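Local structure of nitrate transport protein (Xanthomonas axonopodis pv. citri, 3KSX) at residues D186-L194 with L259-H270; V106-T114 with A202-T210. The protein probably captures alkanesulfonates in the periplasm and hands them to an ABC transporter for uptake into the cell. All coordinates share one frame; numbering follows the deposited sequence.

Interaction 1 of 2, residues D186-L194 with L259-H270; sequences DPWYSALTL and LPPAVVERTLAH
Asp186 and His270 join the start of helix 188-194 to the C-terminal part of 259-270 through a His-carboxylate hydrogen bond, apparently one of the links between the two lobes of this type II periplasmic-binding fold. The short helices cross at 127°, their axes 8.7 Å apart at closest approach. Packing is tight at the Asp186 end. His270 ND1 donates to the syn lone pair of Asp186 OD2 over 2.7 Å, with an N-H...O angle of 168°, and the ring and carboxylate are nearly coplanar. Arg266 O sits over the centre of one imidazole face. The Tyr189 ring runs nearly parallel to the imidazole but is slid so far that the two barely overlap, its CE2 side reaching the rim of the other face. Asp186 OD1 is itself gripped twice, by Ser190 N and by Ser190 OG; the hydroxyl can fold back to it because chi1 of -66° sets OG beside the backbone N. Thr267 CG2 lies over a face of the carboxylate and also touches Pro187, where apolar contacts begin: Pro187 CB meets Leu259 CD1 at 3.5 Å.

Towards Leu194 the contact opens to solvent and loosens. Val263 divides its branches, CG1 turned to Ala191 and CG2 to Leu194 CD1, 4.0 Å away, and Arg266 adds only the aliphatic root of its bent chain. A water ties the two segments once more, donating to Asp186 OD2 and, over 2.6 Å, to Thr267 O.

Interaction 2 of 2, residues V106-T114 with A202-T210; sequences VPPTPKAET and ANGEGLGLT. With SO4 (sulfate ion), chain C.
Pro108 sets CG and CB of its ring against Leu209 O, CG at 3.3 Å, and its CD faces Thr210 O. Further along, Pro110 repeats the theme: its CB rests on the peptide between Gly204 and Glu205, 3.5 Å from Gly204 C, and the Leu209 side chain closes in loosely between Pro110 and Glu113. The two segments are hydrogen-bonded directly through Gly204 N, which donates to Pro110 O at 2.9 Å. That carbonyl also accepts from Glu113 N, the two donors reaching it from opposite faces of its plane. Beside this bond Glu113 O approaches Asn203 CA in a CA-H...O contact of 3.1 Å.

Asn203 is held firmly. With chi1 of 65° its amide stands between the backbone N and carbonyl carbon, where OD1 takes Glu205 N in an Asx turn, the N-H arriving from above the amide carbonyl plane. ND2 donates to Glu205 OE1 and to a water that bridges to Lys111 O. Asn203 N donates to O1 of a sulfate ion, probably from the crystallisation liquor, at 2.9 Å. On the outer side Lys111 CE passes Glu205 OE2 at 3.3 Å, but its NZ stays beyond salt-bridge range. Glu113 OE2 bonds Ser141 OG, and the Glu113 side chain comes within about 3 Å of the bound MOPS, nearest atoms. Two side-by-side crossings between the lobes, next to the ligand cleft, form the hinge typical of type II periplasmic-binding proteins.

Both interactions lie between the lobes, yet at different depths. Interaction 2, its centre about 11 Å from the centre of the chain, pairs the two connecting segments themselves and works mainly through backbone groups, prolines and an Asx turn. Interaction 1, its centre about 16 Å from it, pairs two short helices and relies on side chains: a hydrogen bond between a buried aspartate and a partly exposed histidine, with an apolar flank. Neither is wholly buried, and each has a solvent-side margin, at Leu194 and at Lys111 with Glu205. They meet directly: Asp186 N probably bonds Ala112 O, and Tyr189 packs on Thr114. Helix 188-194 is followed in the chain by strand 198-203, which leads into the returning crossing.

Interaction 1 of 2, residues D186-L194 with L259-H270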
# COMPACT_ATOMS: atom_id res chain seq x y z
N ASP A 186 -1.66 7.70 4.33
CA ASP A 186 -2.15 7.61 5.71
C ASP A 186 -1.53 6.41 6.46
O ASP A 186 -1.32 5.33 5.88
CB ASP A 186 -3.68 7.48 5.75
CG ASP A 186 -4.37 8.78 5.99
OD1 ASP A 186 -3.78 9.70 6.61
OD2 ASP A 186 -5.50 8.91 5.50
N PRO A 187 -1.26 6.60 7.75
CA PRO A 187 -1.73 7.75 8.59
C PRO A 187 -0.79 8.95 8.70
O PRO A 187 -1.13 9.89 9.40
CB PRO A 187 -1.87 7.10 9.97
CG PRO A 187 -0.57 6.17 9.99
CD PRO A 187 -0.57 5.57 8.56
N TRP A 188 0.39 8.89 8.07
CA TRP A 188 1.35 10.02 8.08
C TRP A 188 0.70 11.28 7.51
O TRP A 188 0.80 12.33 8.11
CB TRP A 188 2.63 9.67 7.32
CG TRP A 188 3.17 8.29 7.65
CD1 TRP A 188 2.84 7.07 7.04
CD2 TRP A 188 4.13 7.98 8.64
NE1 TRP A 188 3.53 6.04 7.62
CE2 TRP A 188 4.34 6.56 8.61
CE3 TRP A 188 4.82 8.74 9.57
CZ2 TRP A 188 5.24 5.91 9.46
CZ3 TRP A 188 5.73 8.09 10.45
CH2 TRP A 188 5.93 6.69 10.38
N TYR A 189 -0.01 11.20 6.38
CA TYR A 189 -0.80 12.32 5.89
C TYR A 189 -1.67 12.98 6.98
O TYR A 189 -1.57 14.20 7.27
CB TYR A 189 -1.67 11.82 4.72
CG TYR A 189 -2.76 12.71 4.31
CD1 TYR A 189 -2.56 14.10 4.25
CD2 TYR A 189 -3.97 12.18 3.89
CE1 TYR A 189 -3.59 14.93 3.85
CE2 TYR A 189 -4.98 12.99 3.46
CZ TYR A 189 -4.80 14.38 3.46
OH TYR A 189 -5.82 15.20 3.03
N SER A 190 -2.50 12.18 7.60
CA SER A 190 -3.45 12.80 8.57
C SER A 190 -2.72 13.36 9.77
O SER A 190 -3.07 14.46 10.24
CB SER A 190 -4.51 11.78 8.99
OG SER A 190 -5.36 11.40 7.89
N ALA A 191 -1.71 12.62 10.26
CA ALA A 191 -0.92 12.95 11.50
C ALA A 191 -0.21 14.29 11.30
O ALA A 191 -0.36 15.20 12.13
CB ALA A 191 0.12 11.80 11.81
N LEU A 192 0.51 14.44 10.18
CA LEU A 192 1.34 15.62 9.93
C LEU A 192 0.50 16.87 9.52
O LEU A 192 0.84 18.01 9.81
CB LEU A 192 2.39 15.29 8.86
CG LEU A 192 3.69 14.66 9.34
CD1 LEU A 192 3.51 13.26 9.85
CD2 LEU A 192 4.73 14.61 8.21
N THR A 193 -0.62 16.67 8.84
CA THR A 193 -1.44 17.80 8.45
C THR A 193 -2.19 18.26 9.73
O THR A 193 -2.42 19.48 9.94
CB THR A 193 -2.40 17.44 7.25
OG1 THR A 193 -3.18 16.28 7.57
CG2 THR A 193 -1.58 17.18 6.01
N LEU A 194 -2.53 17.31 10.63
CA LEU A 194 -3.30 17.72 11.80
C LEU A 194 -2.44 18.41 12.85
O LEU A 194 -2.89 19.32 13.60
CB LEU A 194 -4.07 16.56 12.42
CG LEU A 194 -5.41 16.20 11.72
CD1 LEU A 194 -5.94 14.99 12.39
CD2 LEU A 194 -6.54 17.29 11.69
N LEU A 259 -1.55 6.57 17.96
CA LEU A 259 -1.92 7.81 17.31
C LEU A 259 -3.15 8.35 18.01
O LEU A 259 -3.95 7.56 18.52
CB LEU A 259 -2.28 7.51 15.85
CG LEU A 259 -1.22 7.15 14.80
CD1 LEU A 259 -1.89 7.14 13.47
CD2 LEU A 259 -0.07 8.12 14.76
N PRO A 260 -3.34 9.68 18.02
CA PRO A 260 -4.53 10.29 18.63
C PRO A 260 -5.82 9.85 17.93
O PRO A 260 -5.80 9.64 16.73
CB PRO A 260 -4.32 11.80 18.42
CG PRO A 260 -2.91 11.96 18.10
CD PRO A 260 -2.40 10.70 17.51
N PRO A 261 -6.92 9.69 18.68
CA PRO A 261 -8.16 9.27 18.08
C PRO A 261 -8.59 10.20 16.94
O PRO A 261 -9.10 9.73 15.93
CB PRO A 261 -9.17 9.36 19.23
CG PRO A 261 -8.38 9.09 20.40
CD PRO A 261 -7.01 9.70 20.15
N ALA A 262 -8.39 11.51 17.09
CA ALA A 262 -8.69 12.48 16.02
C ALA A 262 -7.98 12.21 14.69
O ALA A 262 -8.54 12.47 13.65
CB ALA A 262 -8.39 13.89 16.49
N VAL A 263 -6.75 11.72 14.76
CA VAL A 263 -5.92 11.37 13.61
C VAL A 263 -6.50 10.13 12.99
O VAL A 263 -6.73 10.11 11.80
CB VAL A 263 -4.47 11.12 14.06
CG1 VAL A 263 -3.62 10.64 12.92
CG2 VAL A 263 -3.86 12.40 14.62
N VAL A 264 -6.75 9.10 13.79
CA VAL A 264 -7.39 7.88 13.29
C VAL A 264 -8.72 8.16 12.59
O VAL A 264 -9.06 7.62 11.50
CB VAL A 264 -7.59 6.85 14.44
CG1 VAL A 264 -8.22 5.59 13.89
CG2 VAL A 264 -6.30 6.52 15.04
N GLU A 265 -9.53 8.97 13.24
CA GLU A 265 -10.74 9.43 12.66
C GLU A 265 -10.61 10.03 11.24
O GLU A 265 -11.39 9.73 10.34
CB GLU A 265 -11.24 10.54 13.58
CG GLU A 265 -12.40 10.15 14.41
CD GLU A 265 -13.65 10.80 13.89
OE1 GLU A 265 -13.72 10.97 12.64
OE2 GLU A 265 -14.53 11.19 14.71
N ARG A 266 -9.65 10.95 11.08
CA ARG A 266 -9.32 11.58 9.80
C ARG A 266 -8.95 10.52 8.78
O ARG A 266 -9.43 10.57 7.66
CB ARG A 266 -8.17 12.62 9.98
CG ARG A 266 -8.19 13.78 8.96
CD ARG A 266 -9.18 14.94 9.33
NE ARG A 266 -10.42 14.48 9.98
CZ ARG A 266 -11.62 14.32 9.40
NH1 ARG A 266 -11.81 14.60 8.11
NH2 ARG A 266 -12.64 13.88 10.14
N THR A 267 -8.16 9.52 9.19
CA THR A 267 -7.76 8.48 8.22
C THR A 267 -8.99 7.69 7.68
O THR A 267 -9.02 7.28 6.49
CB THR A 267 -6.65 7.53 8.70
OG1 THR A 267 -7.20 6.57 9.62
CG2 THR A 267 -5.41 8.24 9.34
N LEU A 268 -10.02 7.49 8.53
CA LEU A 268 -11.30 6.85 8.09
C LEU A 268 -12.18 7.70 7.19
O LEU A 268 -12.84 7.19 6.25
CB LEU A 268 -12.13 6.33 9.28
CG LEU A 268 -11.41 5.45 10.31
CD1 LEU A 268 -12.43 4.79 11.24
CD2 LEU A 268 -10.51 4.41 9.65
N ALA A 269 -12.15 9.01 7.44
CA ALA A 269 -12.79 9.97 6.54
C ALA A 269 -12.23 9.93 5.13
O ALA A 269 -12.94 10.26 4.19
CB ALA A 269 -12.69 11.36 7.08
N HIS A 270 -10.95 9.54 4.98
CA HIS A 270 -10.29 9.46 3.66
C HIS A 270 -10.49 8.19 2.86
O HIS A 270 -9.98 8.10 1.74
CB HIS A 270 -8.77 9.61 3.79
CG HIS A 270 -8.35 10.90 4.41
ND1 HIS A 270 -7.23 11.01 5.21
CD2 HIS A 270 -8.93 12.12 4.39
CE1 HIS A 270 -7.11 12.26 5.61
NE2 HIS A 270 -8.14 12.96 5.13
O HOH W 1 -7.02 6.80 4.91

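Interaction 2 of 2, residues V106-T114 with A202-T210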
# COMPACT_ATOMS: atom_id res chain seq x y z
N VAL A 106 -7.63 -4.79 -3.85
CA VAL A 106 -8.04 -3.90 -2.79
C VAL A 106 -8.34 -2.59 -3.53
O VAL A 106 -7.45 -2.01 -4.16
CB VAL A 106 -6.83 -3.60 -1.82
CG1 VAL A 106 -7.28 -2.60 -0.77
CG2 VAL A 106 -6.30 -4.89 -1.13
N PRO A 107 -9.60 -2.14 -3.53
CA PRO A 107 -9.86 -0.91 -4.27
C PRO A 107 -9.09 0.35 -3.76
O PRO A 107 -8.58 0.40 -2.62
CB PRO A 107 -11.34 -0.75 -4.10
CG PRO A 107 -11.80 -2.26 -3.93
CD PRO A 107 -10.83 -2.62 -2.90
N PRO A 108 -8.93 1.34 -4.63
CA PRO A 108 -7.99 2.37 -4.22
C PRO A 108 -8.57 3.37 -3.20
O PRO A 108 -9.80 3.48 -3.00
CB PRO A 108 -7.72 3.15 -5.55
CG PRO A 108 -9.03 2.98 -6.30
CD PRO A 108 -9.41 1.54 -6.00
N THR A 109 -7.68 4.09 -2.54
CA THR A 109 -8.05 5.11 -1.53
C THR A 109 -7.33 6.40 -1.86
O THR A 109 -6.29 6.75 -1.24
CB THR A 109 -7.73 4.60 -0.08
OG1 THR A 109 -6.39 4.21 -0.01
CG2 THR A 109 -8.51 3.39 0.24
N PRO A 110 -7.80 7.12 -2.92
CA PRO A 110 -6.97 8.11 -3.52
C PRO A 110 -6.76 9.31 -2.59
O PRO A 110 -5.76 10.01 -2.69
CB PRO A 110 -7.77 8.55 -4.75
CG PRO A 110 -9.29 8.07 -4.45
CD PRO A 110 -9.01 6.82 -3.73
N LYS A 111 -7.71 9.59 -1.70
CA LYS A 111 -7.53 10.71 -0.78
C LYS A 111 -6.43 10.44 0.23
O LYS A 111 -5.84 11.39 0.80
CB LYS A 111 -8.86 10.93 -0.04
CG LYS A 111 -9.95 11.54 -0.92
CD LYS A 111 -11.32 11.33 -0.21
CE LYS A 111 -12.37 12.24 -0.84
NZ LYS A 111 -12.61 13.37 0.08
N ALA A 112 -6.13 9.16 0.45
CA ALA A 112 -5.17 8.74 1.42
C ALA A 112 -3.76 8.66 0.80
O ALA A 112 -2.85 8.22 1.48
CB ALA A 112 -5.58 7.45 2.05
N GLU A 113 -3.60 8.95 -0.52
CA GLU A 113 -2.26 8.97 -1.14
C GLU A 113 -1.91 10.41 -1.43
O GLU A 113 -2.63 11.05 -2.20
CB GLU A 113 -2.18 8.22 -2.50
CG GLU A 113 -2.60 6.80 -2.39
CD GLU A 113 -1.38 5.84 -2.15
OE1 GLU A 113 -0.19 6.27 -1.97
OE2 GLU A 113 -1.67 4.62 -2.23
N THR A 114 -0.80 10.90 -0.89
CA THR A 114 -0.56 12.37 -0.87
C THR A 114 0.90 12.77 -1.14
O THR A 114 1.80 12.01 -0.81
CB THR A 114 -1.00 12.96 0.49
OG1 THR A 114 -0.09 12.55 1.52
CG2 THR A 114 -2.40 12.44 0.87
N ALA A 202 -0.88 17.70 -3.08
CA ALA A 202 -1.72 17.00 -4.09
C ALA A 202 -2.08 15.64 -3.55
O ALA A 202 -1.34 15.11 -2.75
CB ALA A 202 -0.95 16.84 -5.41
N ASN A 203 -3.24 15.10 -3.91
CA ASN A 203 -3.57 13.67 -3.55
C ASN A 203 -3.82 12.88 -4.79
O ASN A 203 -3.52 13.38 -5.89
CB ASN A 203 -4.75 13.58 -2.54
CG ASN A 203 -6.09 14.09 -3.14
OD1 ASN A 203 -6.27 14.19 -4.38
ND2 ASN A 203 -7.06 14.34 -2.26
N GLY A 204 -4.40 11.67 -4.65
CA GLY A 204 -4.48 10.79 -5.76
C GLY A 204 -5.78 10.81 -6.48
O GLY A 204 -5.96 10.01 -7.37
N GLU A 205 -6.67 11.73 -6.11
CA GLU A 205 -7.99 11.83 -6.74
C GLU A 205 -7.83 12.14 -8.23
O GLU A 205 -6.97 12.94 -8.63
CB GLU A 205 -8.79 12.94 -6.06
CG GLU A 205 -9.35 12.40 -4.70
CD GLU A 205 -10.31 13.35 -4.03
OE1 GLU A 205 -9.83 14.39 -3.50
OE2 GLU A 205 -11.53 13.00 -3.97
N GLY A 206 -8.65 11.49 -9.05
CA GLY A 206 -8.71 11.92 -10.47
C GLY A 206 -7.67 11.25 -11.33
O GLY A 206 -7.59 11.54 -12.55
N LEU A 207 -6.78 10.46 -10.71
CA LEU A 207 -5.73 9.75 -11.51
C LEU A 207 -6.13 8.36 -11.96
O LEU A 207 -5.39 7.66 -12.63
CB LEU A 207 -4.44 9.63 -10.67
CG LEU A 207 -3.90 10.94 -10.17
CD1 LEU A 207 -2.74 10.75 -9.15
CD2 LEU A 207 -3.45 11.85 -11.35
N GLY A 208 -7.28 7.88 -11.53
CA GLY A 208 -7.65 6.53 -11.84
C GLY A 208 -6.58 5.56 -11.31
O GLY A 208 -6.15 4.63 -12.03
N LEU A 209 -6.18 5.76 -10.03
CA LEU A 209 -5.31 4.75 -9.35
C LEU A 209 -5.97 3.37 -9.24
O LEU A 209 -7.19 3.24 -9.02
CB LEU A 209 -4.95 5.29 -7.93
CG LEU A 209 -4.25 6.61 -7.86
CD1 LEU A 209 -3.93 6.97 -6.41
CD2 LEU A 209 -2.89 6.47 -8.54
N THR A 210 -5.14 2.35 -9.39
CA THR A 210 -5.60 0.99 -9.40
C THR A 210 -6.08 0.45 -8.09
O THR A 210 -7.09 -0.30 -8.02
CB THR A 210 -4.50 0.06 -9.98
OG1 THR A 210 -4.12 0.51 -11.28
CG2 THR A 210 -5.00 -1.42 -10.09
S SO4 C . -5.51 18.08 -4.42
O1 SO4 C . -4.98 16.99 -5.30
O2 SO4 C . -4.87 19.33 -4.88
O3 SO4 C . -6.97 18.14 -4.53
O4 SO4 C . -5.25 18.00 -2.97
O HOH W 2 -6.63 13.85 0.65